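Local coordinates for stage II sporulation E family protein (Thermanaerovibrio acidaminovorans, PDB 3RNR) that has no established function but is probably a metal-dependent phosphatase of the PP2C type, acting on phosphoserine or phosphothreonine, at residues C13-G18 against V160-D165. Numbering follows the deposited sequence.
Sequences CVVVDG and VLVVSD
Val-15 faces Ser-164 where strands 13-18 and 160-164 run nearly parallel, their directions 8° apart and their axes 6.6 Å apart at closest approach. The strands belong to two different sheets, and side chains fill the gap between them: Cys-13, Val-15 and Asp-17 face Val-160, Val-162 and Ser-164. Cys-13 SG lies between the two valines, 3.9 Å from Val-162 CG2 and 4.0 Å from Val-160 CG1. Val-15 and Val-162 interdigitate side by side; Val-15 CG1 touches Val-162 CG2 at 3.8 Å, while Val-15 CG2 reaches the backbone of Val-163, 3.8 Å from its carbonyl carbon. The apolar filling gives way to a hydrogen bond near the C-terminal ends of the strands. Ser-164 places OG anti to its backbone N (chi1 173°) and donates from it to Asp-17 OD1 at 2.6 Å, meeting the carboxylate on its anti side, 17° out of plane. Arg-169 forms a salt bridge with the same oxygen. Asp-17 OD2 and Gly-18 N hold a glycerol, probably from the crystallisation liquor, consistent with a pocket here; Asp-17 and Gly-18 begin an Asp-Gly-Met-Gly-Gly sequence whose aspartate binds metal in PP2C relatives. The contact lies in the buried centre of the PP2C beta sandwich: Ala-75 and Ala-77 of strand 72-80 flank it within one sheet, Val-96 of strand 95-100 and Ala-207 and Val-209 of strand 205-210 within the other.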
loop_
_atom_site.group_PDB
_atom_site.type_symbol
_atom_site.label_atom_id
_atom_site.label_comp_id
_atom_site.label_asym_id
_atom_site.label_seq_id
_atom_site.Cartn_x
_atom_site.Cartn_y
_atom_site.Cartn_z
ATOM N N CYS B 13 4.237 4.472 4.612
ATOM C CA CYS B 13 2.809 4.760 4.661
ATOM C C CYS B 13 2.538 6.015 3.850
ATOM O O CYS B 13 3.384 6.905 3.760
ATOM C CB CYS B 13 2.341 4.962 6.102
ATOM S SG CYS B 13 3.247 6.237 7.065
ATOM N N VAL B 14 1.365 6.076 3.234
ATOM C CA VAL B 14 1.018 7.238 2.441
ATOM C C VAL B 14 -0.492 7.460 2.476
ATOM O O VAL B 14 -1.263 6.499 2.535
ATOM C CB VAL B 14 1.551 7.103 0.981
ATOM C CG1 VAL B 14 1.198 5.765 0.393
ATOM C CG2 VAL B 14 1.012 8.241 0.095
ATOM N N VAL B 15 -0.897 8.725 2.480
ATOM C CA VAL B 15 -2.280 9.092 2.246
ATOM C C VAL B 15 -2.305 10.106 1.123
ATOM O O VAL B 15 -1.423 10.969 1.036
ATOM C CB VAL B 15 -2.961 9.695 3.511
ATOM C CG1 VAL B 15 -3.134 8.617 4.597
ATOM C CG2 VAL B 15 -2.157 10.908 4.057
ATOM N N VAL B 16 -3.319 10.008 0.273
ATOM C CA VAL B 16 -3.484 10.920 -0.853
ATOM C C VAL B 16 -4.954 11.294 -0.982
ATOM O O VAL B 16 -5.814 10.425 -0.895
ATOM C CB VAL B 16 -3.072 10.244 -2.184
ATOM C CG1 VAL B 16 -3.248 11.219 -3.331
ATOM C CG2 VAL B 16 -1.611 9.769 -2.136
ATOM N N ASP B 17 -5.254 12.572 -1.185
ATOM C CA ASP B 17 -6.639 12.942 -1.506
ATOM C C ASP B 17 -6.775 13.944 -2.636
ATOM O O ASP B 17 -6.054 14.938 -2.687
ATOM C CB ASP B 17 -7.386 13.422 -0.265
ATOM C CG ASP B 17 -8.277 12.336 0.317
ATOM O OD1 ASP B 17 -8.036 11.912 1.466
ATOM O OD2 ASP B 17 -9.197 11.910 -0.399
ATOM N N GLY B 18 -7.705 13.688 -3.551
ATOM C CA GLY B 18 -7.911 14.617 -4.650
ATOM C C GLY B 18 -8.424 15.934 -4.105
ATOM O O GLY B 18 -9.022 15.971 -3.020
ATOM N N VAL B 160 5.138 6.443 12.992
ATOM C CA VAL B 160 4.688 7.640 12.309
ATOM C C VAL B 160 3.254 7.431 11.818
ATOM O O VAL B 160 2.864 6.315 11.435
ATOM C CB VAL B 160 5.633 7.984 11.131
ATOM C CG1 VAL B 160 5.719 6.807 10.145
ATOM C CG2 VAL B 160 5.193 9.284 10.424
ATOM N N LEU B 161 2.480 8.511 11.845
ATOM C CA LEU B 161 1.104 8.494 11.366
ATOM C C LEU B 161 0.914 9.619 10.358
ATOM O O LEU B 161 1.305 10.759 10.621
ATOM C CB LEU B 161 0.137 8.661 12.541
ATOM C CG LEU B 161 -1.346 8.853 12.195
ATOM C CD1 LEU B 161 -1.970 7.517 11.953
ATOM C CD2 LEU B 161 -2.070 9.575 13.314
ATOM N N VAL B 162 0.353 9.289 9.198
ATOM C CA VAL B 162 -0.031 10.297 8.223
ATOM C C VAL B 162 -1.567 10.368 8.113
ATOM O O VAL B 162 -2.258 9.347 8.201
ATOM C CB VAL B 162 0.648 10.087 6.849
ATOM C CG1 VAL B 162 2.183 10.265 6.966
ATOM C CG2 VAL B 162 0.322 8.707 6.275
ATOM N N VAL B 163 -2.080 11.577 7.908
ATOM C CA VAL B 163 -3.510 11.859 8.036
ATOM C C VAL B 163 -3.997 12.741 6.899
ATOM O O VAL B 163 -3.362 13.755 6.614
ATOM C CB VAL B 163 -3.774 12.692 9.300
ATOM C CG1 VAL B 163 -5.270 12.821 9.544
ATOM C CG2 VAL B 163 -3.089 12.086 10.487
ATOM N N SER B 164 -5.093 12.348 6.243
ATOM C CA SER B 164 -5.818 13.235 5.326
ATOM C C SER B 164 -7.251 13.365 5.804
ATOM O O SER B 164 -7.995 12.385 5.857
ATOM C CB SER B 164 -5.811 12.638 3.921
ATOM O OG SER B 164 -6.643 13.377 3.047
ATOM N N ASP B 165 -7.562 14.525 6.352
ATOM C CA ASP B 165 -8.909 14.947 6.731
ATOM C C ASP B 165 -9.673 16.084 6.045
ATOM O O ASP B 165 -10.584 16.618 6.673
ATOM C CB ASP B 165 -9.137 14.872 8.245
ATOM C CG ASP B 165 -8.343 15.875 8.983
ATOM O OD1 ASP B 165 -7.681 16.691 8.308
ATOM O OD2 ASP B 165 -8.406 15.856 10.227
#